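Local atomic coordinates of Ara h 8 allergen isoform (Arachis hypogaea, PDB entry 6V8M), a protein that probably binds small hydrophobic ligands, possibly including abscisic acid, and is a pathogenesis-related PR-10 allergen of the Bet v 1 family linked to plant defence. Residues Q39-V44 / T52-T57; V98-K103 / V115-H120. All blocks are in the same frame, centred on the assembly; numbering follows the deposited sequence.

Contact 1 of 2, residues Q39-V44 / T52-T57; sequences QSIEIV and TVKKVT. With 2AN (8-anilino-1-naphthalene sulfonate), chain G; 2AN (8-anilino-1-naphthalene sulfonate), chain E.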
loop_
_atom_site.group_PDB
_atom_site.type_symbol
_atom_site.label_atom_id
_atom_site.label_comp_id
_atom_site.label_asym_id
_atom_site.label_seq_id
_atom_site.Cartn_x
_atom_site.Cartn_y
_atom_site.Cartn_z
ATOM N N GLN A 39 -12.927 5.560 3.317
ATOM C CA GLN A 39 -13.618 6.835 3.627
ATOM C C GLN A 39 -12.610 7.971 3.657
ATOM O O GLN A 39 -12.933 9.079 3.166
ATOM C CB GLN A 39 -14.318 6.762 4.974
ATOM C CG GLN A 39 -15.381 5.685 5.054
ATOM C CD GLN A 39 -16.410 5.793 3.961
ATOM O OE1 GLN A 39 -17.239 6.712 3.935
ATOM N NE2 GLN A 39 -16.399 4.804 3.080
ATOM N N SER A 40 -11.422 7.720 4.206
ATOM C CA SER A 40 -10.478 8.820 4.444
ATOM C C SER A 40 -9.079 8.303 4.642
ATOM O O SER A 40 -8.915 7.215 5.185
ATOM C CB SER A 40 -10.925 9.670 5.602
ATOM O OG SER A 40 -11.052 8.903 6.793
ATOM N N ILE A 41 -8.133 9.124 4.211
ATOM C CA ILE A 41 -6.699 8.977 4.558
ATOM C C ILE A 41 -6.283 10.305 5.172
ATOM O O ILE A 41 -6.357 11.339 4.505
ATOM C CB ILE A 41 -5.850 8.542 3.364
ATOM C CG1 ILE A 41 -6.341 7.199 2.805
ATOM C CG2 ILE A 41 -4.382 8.543 3.771
ATOM C CD1 ILE A 41 -5.553 6.649 1.619
ATOM N N GLU A 42 -5.995 10.282 6.461
ATOM C CA GLU A 42 -5.696 11.491 7.256
ATOM C C GLU A 42 -4.256 11.411 7.721
ATOM O O GLU A 42 -3.856 10.332 8.183
ATOM C CB GLU A 42 -6.598 11.539 8.479
ATOM C CG GLU A 42 -8.075 11.625 8.152
ATOM C CD GLU A 42 -8.977 11.607 9.377
ATOM O OE1 GLU A 42 -9.187 10.500 9.977
ATOM O OE2 GLU A 42 -9.435 12.710 9.763
ATOM N N ILE A 43 -3.503 12.497 7.583
ATOM C CA ILE A 43 -2.107 12.571 8.099
ATOM C C ILE A 43 -2.196 12.868 9.597
ATOM O O ILE A 43 -2.668 13.947 9.938
ATOM C CB ILE A 43 -1.284 13.647 7.361
ATOM C CG1 ILE A 43 -1.343 13.489 5.839
ATOM C CG2 ILE A 43 0.146 13.681 7.875
ATOM C CD1 ILE A 43 -0.917 12.118 5.343
ATOM N N VAL A 44 -1.748 11.938 10.439
ATOM C CA VAL A 44 -1.727 12.062 11.927
ATOM C C VAL A 44 -0.488 12.868 12.335
ATOM O O VAL A 44 -0.591 13.768 13.208
ATOM C CB VAL A 44 -1.692 10.675 12.598
ATOM C CG1 VAL A 44 -1.620 10.833 14.118
ATOM C CG2 VAL A 44 -2.896 9.833 12.209
ATOM N N THR A 52 6.155 9.993 8.382
ATOM C CA THR A 52 4.739 10.439 8.279
ATOM C C THR A 52 3.844 9.281 8.724
ATOM O O THR A 52 4.088 8.114 8.301
ATOM C CB THR A 52 4.377 10.915 6.870
ATOM O OG1 THR A 52 5.165 12.073 6.589
ATOM C CG2 THR A 52 2.895 11.204 6.725
ATOM N N VAL A 53 2.875 9.572 9.580
ATOM C CA VAL A 53 1.878 8.575 10.049
ATOM C C VAL A 53 0.515 8.975 9.515
ATOM O O VAL A 53 0.133 10.143 9.681
ATOM C CB VAL A 53 1.883 8.441 11.582
ATOM C CG1 VAL A 53 0.826 7.445 12.052
ATOM C CG2 VAL A 53 3.272 8.017 12.041
ATOM N N LYS A 54 -0.182 8.013 8.929
ATOM C CA LYS A 54 -1.526 8.237 8.371
ATOM C C LYS A 54 -2.526 7.319 9.052
ATOM O O LYS A 54 -2.208 6.162 9.398
ATOM C CB LYS A 54 -1.602 7.948 6.870
ATOM C CG LYS A 54 -0.397 8.394 6.059
ATOM C CD LYS A 54 -0.526 8.027 4.600
ATOM C CE LYS A 54 0.724 8.311 3.803
ATOM N NZ LYS A 54 0.589 7.824 2.405
ATOM N N LYS A 55 -3.740 7.806 9.135
ATOM C CA LYS A 55 -4.875 6.995 9.609
ATOM C C LYS A 55 -5.752 6.715 8.392
ATOM O O LYS A 55 -6.245 7.682 7.772
ATOM C CB LYS A 55 -5.636 7.736 10.691
ATOM C CG LYS A 55 -6.754 6.940 11.333
ATOM C CD LYS A 55 -7.557 7.790 12.299
ATOM C CE LYS A 55 -8.576 6.936 13.014
ATOM N NZ LYS A 55 -9.700 7.736 13.554
ATOM N N VAL A 56 -5.972 5.447 8.101
ATOM C CA VAL A 56 -6.832 5.061 6.961
ATOM C C VAL A 56 -8.129 4.496 7.519
ATOM O O VAL A 56 -8.080 3.490 8.205
ATOM C CB VAL A 56 -6.180 4.060 6.001
ATOM C CG1 VAL A 56 -7.186 3.726 4.920
ATOM C CG2 VAL A 56 -4.852 4.523 5.421
ATOM N N THR A 57 -9.244 5.135 7.213
ATOM C CA THR A 57 -10.586 4.730 7.692
ATOM C C THR A 57 -11.367 4.100 6.535
ATOM O O THR A 57 -11.455 4.713 5.474
ATOM C CB THR A 57 -11.347 5.910 8.316
ATOM O OG1 THR A 57 -10.570 6.372 9.428
ATOM C CG2 THR A 57 -12.714 5.491 8.802
HETATM C C1 2AN G . -6.368 9.551 15.378
HETATM C C2 2AN G . -5.048 9.282 15.196
HETATM C C3 2AN G . -4.499 8.040 15.551
HETATM C C4 2AN G . -5.277 7.087 16.123
HETATM C C5 2AN G . -6.655 7.318 16.351
HETATM C C6 2AN G . -7.469 6.326 16.943
HETATM C C7 2AN G . -8.785 6.540 17.169
HETATM C C8 2AN G . -9.382 7.756 16.796
HETATM N N 2AN G . -6.917 10.804 15.036
HETATM S S 2AN G . -9.492 10.223 15.771
HETATM C C9 2AN G . -8.635 8.753 16.230
HETATM C C10 2AN G . -7.231 8.569 15.978
HETATM C C11 2AN G . -6.526 11.717 14.042
HETATM C C12 2AN G . -5.639 12.740 14.351
HETATM C C13 2AN G . -5.268 13.656 13.379
HETATM C C14 2AN G . -5.788 13.573 12.108
HETATM C C15 2AN G . -6.680 12.571 11.801
HETATM C C16 2AN G . -7.059 11.647 12.760
HETATM O O1 2AN G . -11.013 9.931 16.008
HETATM O O2 2AN G . -9.341 10.407 14.362
HETATM O O3 2AN G . -9.100 11.280 16.654
HETATM C C1 2AN E . -5.817 -2.311 5.163
HETATM C C2 2AN E . -5.940 -3.407 5.972
HETATM C C3 2AN E . -5.172 -4.554 5.767
HETATM C C4 2AN E . -4.370 -4.629 4.681
HETATM C C5 2AN E . -4.204 -3.530 3.808
HETATM C C6 2AN E . -3.323 -3.632 2.710
HETATM C C7 2AN E . -3.148 -2.618 1.860
HETATM C C8 2AN E . -3.794 -1.395 2.070
HETATM N N 2AN E . -6.666 -1.207 5.328
HETATM S S 2AN E . -5.255 0.412 3.317
HETATM C C9 2AN E . -4.697 -1.250 3.085
HETATM C C10 2AN E . -4.931 -2.321 4.023
HETATM C C11 2AN E . -7.839 -1.118 6.107
HETATM C C12 2AN E . -8.171 0.150 6.570
HETATM C C13 2AN E . -9.272 0.321 7.393
HETATM C C14 2AN E . -10.056 -0.753 7.743
HETATM C C15 2AN E . -9.740 -2.012 7.284
HETATM C C16 2AN E . -8.636 -2.201 6.468
HETATM O O1 2AN E . -5.053 0.702 4.706
HETATM O O2 2AN E . -4.544 1.258 2.404
HETATM O O3 2AN E . -6.766 0.492 3.033
HETATM O O HOH W 1 -8.899 8.327 8.428
#

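Contact 2 of 2, residues V98-K103 / V115-H120; sequences VSFKTK and VSVTFH. With 2AN (8-anilino-1-naphthalene sulfonate), chain C.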
loop_
_atom_site.group_PDB
_atom_site.type_symbol
_atom_site.label_atom_id
_atom_site.label_comp_id
_atom_site.label_asym_id
_atom_site.label_seq_id
_atom_site.Cartn_x
_atom_site.Cartn_y
_atom_site.Cartn_z
ATOM N N VAL A 98 2.574 -5.193 8.879
ATOM C CA VAL A 98 3.032 -5.596 7.521
ATOM C C VAL A 98 3.867 -4.458 6.931
ATOM O O VAL A 98 3.374 -3.330 6.863
ATOM C CB VAL A 98 1.867 -5.978 6.596
ATOM C CG1 VAL A 98 2.400 -6.550 5.301
ATOM C CG2 VAL A 98 0.913 -6.958 7.245
ATOM N N SER A 99 5.111 -4.746 6.554
ATOM C CA SER A 99 6.063 -3.786 5.950
ATOM C C SER A 99 6.144 -4.057 4.456
ATOM O O SER A 99 6.388 -5.205 4.052
ATOM C CB SER A 99 7.413 -3.835 6.616
ATOM O OG SER A 99 7.247 -3.385 7.964
ATOM N N PHE A 100 5.916 -3.006 3.687
ATOM C CA PHE A 100 5.967 -3.031 2.221
ATOM C C PHE A 100 7.164 -2.226 1.754
ATOM O O PHE A 100 7.373 -1.119 2.235
ATOM C CB PHE A 100 4.727 -2.380 1.635
ATOM C CG PHE A 100 3.435 -3.070 1.952
ATOM C CD1 PHE A 100 2.839 -2.923 3.199
ATOM C CD2 PHE A 100 2.817 -3.848 1.003
ATOM C CE1 PHE A 100 1.648 -3.563 3.490
ATOM C CE2 PHE A 100 1.621 -4.475 1.299
ATOM C CZ PHE A 100 1.038 -4.328 2.530
ATOM N N LYS A 101 7.896 -2.779 0.805
ATOM C CA LYS A 101 8.914 -2.045 0.011
ATOM C C LYS A 101 8.482 -2.124 -1.450
ATOM O O LYS A 101 8.211 -3.248 -1.946
ATOM C CB LYS A 101 10.312 -2.624 0.238
ATOM C CG LYS A 101 10.757 -2.640 1.694
ATOM C CD LYS A 101 12.109 -3.252 1.950
ATOM C CE LYS A 101 13.209 -2.537 1.203
ATOM N NZ LYS A 101 14.539 -3.157 1.445
ATOM N N THR A 102 8.308 -0.975 -2.087
ATOM C CA THR A 102 7.840 -0.918 -3.489
ATOM C C THR A 102 8.798 -0.022 -4.275
ATOM O O THR A 102 9.279 1.024 -3.768
ATOM C CB THR A 102 6.383 -0.466 -3.654
ATOM O OG1 THR A 102 6.219 0.953 -3.513
ATOM C CG2 THR A 102 5.450 -1.180 -2.697
ATOM N N LYS A 103 9.090 -0.461 -5.481
ATOM C CA LYS A 103 9.897 0.294 -6.453
ATOM C C LYS A 103 9.399 0.057 -7.882
ATOM O O LYS A 103 9.180 -1.097 -8.288
ATOM C CB LYS A 103 11.360 -0.126 -6.300
ATOM C CG LYS A 103 12.314 0.736 -7.110
ATOM C CD LYS A 103 13.782 0.489 -6.905
ATOM C CE LYS A 103 14.668 1.569 -7.521
ATOM N NZ LYS A 103 14.258 2.018 -8.882
ATOM N N VAL A 115 8.125 -5.586 -5.549
ATOM C CA VAL A 115 7.660 -5.483 -4.149
ATOM C C VAL A 115 8.331 -6.528 -3.278
ATOM O O VAL A 115 8.699 -7.612 -3.747
ATOM C CB VAL A 115 6.129 -5.552 -4.018
ATOM C CG1 VAL A 115 5.437 -4.548 -4.920
ATOM C CG2 VAL A 115 5.602 -6.954 -4.243
ATOM N N SER A 116 8.485 -6.152 -2.030
ATOM C CA SER A 116 8.837 -7.021 -0.894
ATOM C C SER A 116 7.808 -6.749 0.197
ATOM O O SER A 116 7.701 -5.574 0.625
ATOM C CB SER A 116 10.220 -6.703 -0.402
ATOM O OG SER A 116 10.624 -7.634 0.587
ATOM N N VAL A 117 7.188 -7.797 0.715
ATOM C CA VAL A 117 6.128 -7.618 1.745
ATOM C C VAL A 117 6.506 -8.514 2.907
ATOM O O VAL A 117 6.623 -9.721 2.681
ATOM C CB VAL A 117 4.742 -7.968 1.211
ATOM C CG1 VAL A 117 3.675 -7.661 2.246
ATOM C CG2 VAL A 117 4.450 -7.233 -0.081
ATOM N N THR A 118 6.681 -7.925 4.084
ATOM C CA THR A 118 7.049 -8.710 5.283
ATOM C C THR A 118 5.884 -8.659 6.257
ATOM O O THR A 118 5.638 -7.572 6.810
ATOM C CB THR A 118 8.374 -8.298 5.915
ATOM O OG1 THR A 118 9.394 -8.445 4.923
ATOM C CG2 THR A 118 8.742 -9.198 7.077
ATOM N N PHE A 119 5.256 -9.803 6.508
ATOM C CA PHE A 119 4.223 -9.973 7.558
ATOM C C PHE A 119 4.925 -10.378 8.856
ATOM O O PHE A 119 5.793 -11.244 8.856
ATOM C CB PHE A 119 3.209 -11.054 7.186
ATOM C CG PHE A 119 2.370 -10.791 5.961
ATOM C CD1 PHE A 119 2.900 -10.947 4.680
ATOM C CD2 PHE A 119 1.031 -10.464 6.083
ATOM C CE1 PHE A 119 2.119 -10.750 3.553
ATOM C CE2 PHE A 119 0.250 -10.298 4.951
ATOM C CZ PHE A 119 0.797 -10.414 3.694
ATOM N N HIS A 120 4.574 -9.703 9.940
ATOM C CA HIS A 120 5.002 -10.024 11.317
ATOM C C HIS A 120 3.761 -10.484 12.081
ATOM O O HIS A 120 2.828 -9.681 12.233
ATOM C CB HIS A 120 5.626 -8.795 11.973
ATOM C CG HIS A 120 6.871 -8.310 11.311
ATOM N ND1 HIS A 120 8.103 -8.530 11.849
ATOM C CD2 HIS A 120 7.077 -7.639 10.152
ATOM C CE1 HIS A 120 9.027 -7.999 11.064
ATOM N NE2 HIS A 120 8.435 -7.476 10.007
HETATM C C1 2AN C . 1.921 -5.959 -3.793
HETATM C C2 2AN C . 2.079 -5.147 -2.705
HETATM C C3 2AN C . 1.892 -3.760 -2.788
HETATM C C4 2AN C . 1.566 -3.206 -3.978
HETATM C C5 2AN C . 1.389 -4.000 -5.137
HETATM C C6 2AN C . 1.046 -3.376 -6.355
HETATM C C7 2AN C . 0.875 -4.076 -7.484
HETATM C C8 2AN C . 1.031 -5.467 -7.473
HETATM N N 2AN C . 2.152 -7.360 -3.663
HETATM S S 2AN C . 1.480 -7.874 -6.534
HETATM C C9 2AN C . 1.365 -6.128 -6.324
HETATM C C10 2AN C . 1.565 -5.419 -5.080
HETATM C C11 2AN C . 1.927 -8.199 -2.559
HETATM C C12 2AN C . 1.009 -7.855 -1.574
HETATM C C13 2AN C . 0.814 -8.685 -0.486
HETATM C C14 2AN C . 1.502 -9.871 -0.370
HETATM C C15 2AN C . 2.401 -10.229 -1.351
HETATM C C16 2AN C . 2.620 -9.399 -2.438
HETATM O O1 2AN C . 0.623 -8.503 -5.590
HETATM O O2 2AN C . 2.900 -8.272 -6.198
HETATM O O3 2AN C . 1.211 -8.125 -7.916
HETATM O O HOH W 2 9.247 -5.792 3.243
#

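Contact 1 of 2, residues Q39-V44 / T52-T57
Lys55 lies over one face of the naphthalene of the chain G 8-anilino-1-naphthalene sulfonate, and Glu42, its hydrogen-bonded partner, reaches an edge of the anilino ring of the same molecule. The two residues pair in the antiparallel hairpin of strands 38-45 and 53-59 of the Bet v 1 fold. The Lys55 chain is extended (CG anti to the backbone N, chi1 -175°), which sets CE 3.6 Å above the ring-fusion carbon C10. From there NZ donates a 2.8 Å hydrogen bond to the sulfonate O2, and Tyr66 adds a cation-pi partner for the ammonium. The Glu42 carboxylate comes to the C15-C16 edge of the anilino ring, not over its face, with OE2 3.4 Å from C15. Val44 borders the same ligand through CG2, 3.7 Å from C2, and the same methyl packs on Lys55 CB. The carboxylate and ammonium are near each other without forming a salt bridge, so the sulfonate is probably the main anionic partner of Lys55. On this face of the sheet one water lies among Ser40 OG, Glu42 OE1, Thr57 OG1 and Lys55 O, linking both strands.

On the other face Ile41 and Val56 lie side by side, CG1 to CG2 at 4.0 Å, and Ile43 CD1 packs on the Lys54 aliphatic chain. Asp28 and Thr31 of helix 27-34 touch the isoleucines, and Asp28 takes the Lys54 ammonium in a salt bridge. Val56 also adjoins the chain E ligand, CG1 next to sulfonate O1. At the start of the pairing a classic beta bulge sets Gln39 and Ser40 against one residue: Thr57 O accepts from Gln39 N at 2.7 Å and from Ser40 N at 3.3 Å.

Contact 2 of 2, residues V98-K103 / V115-H120
Val98, Val117 and the two phenylalanines Phe100 and Phe119 interlock on one face of the antiparallel hairpin of strands 95-107 and 110-121, part of the curved sheet that wraps the long C-terminal helix in the Bet v 1 fold. Each ring stands beside a valine of the partner strand, in a non-hydrogen-bonded pair whose side chains point the same way. Val117 CG1 lies over one face of Phe100 toward its rim, a CH-pi contact of 4.2 Å to the ring centroid. The next CH-pi contact, between Val98 and Phe119, is more centred: Val98 CG1 sits almost on the ring normal, 7° off, while CG2 stands above the same face but out past the rim, 3.7 Å from CD2. Val98 and Val117 meet diagonally, and their CG1 methyls are pressed to 3.5 Å, tighter than usual van der Waals contact. Because both valines hold CG1 anti to the backbone N (chi1 -173° and -175°), these methyls face each other and each also reaches the phenylalanine paired with it on the partner strand.

The same face lines the inner ligand site. Val117 turns its other methyl, CG2, to the anilino carbon C11 of the chain C 8-anilino-1-naphthalene sulfonate at 3.7 Å, and Val115 CG2 approaches the bridging N at 3.5 Å. The edge of Phe100 borders naphthalene C2, and the edge of Phe119 borders C14 of the anilino ring. Tyr83 stacks on Phe100, and Val135 of helix 129-152 touches both phenylalanines.

The opposite face is polar, carrying Ser99, Lys101, Ser116 and Thr118. Ser99 OG bonds to Thr84 and Thr118 OG1 to Thr5, tying the hairpin to its neighbours. A water donates to Ser99 O at 3.0 Å and also hydrogen-bonds Thr118 OG1.

Overall arrangement
Both contacts are antiparallel hairpins of one seven-stranded sheet, with centres about 19 Å apart and no atoms touching. Contact 2 lies deeper, about 9 Å from the centre of the chain, and pairs two strands that each have another neighbour. Contact 1, about 13 Å out, includes strand 38-45, outermost within the chain, and is broken by a bulge. In 98-103/115-120, aromatic and branched aliphatic groups hold an internal ligand beneath helix 129-152. In 39-44/52-57, on the side away from helix 27-34, a lysine holds the sulfonate of a ligand while a glutamate borders its anilino ring; the Val56 face also adjoins a ligand. Tyr81 links the two, bonding Lys54 of contact 1 and Thr102 of contact 2.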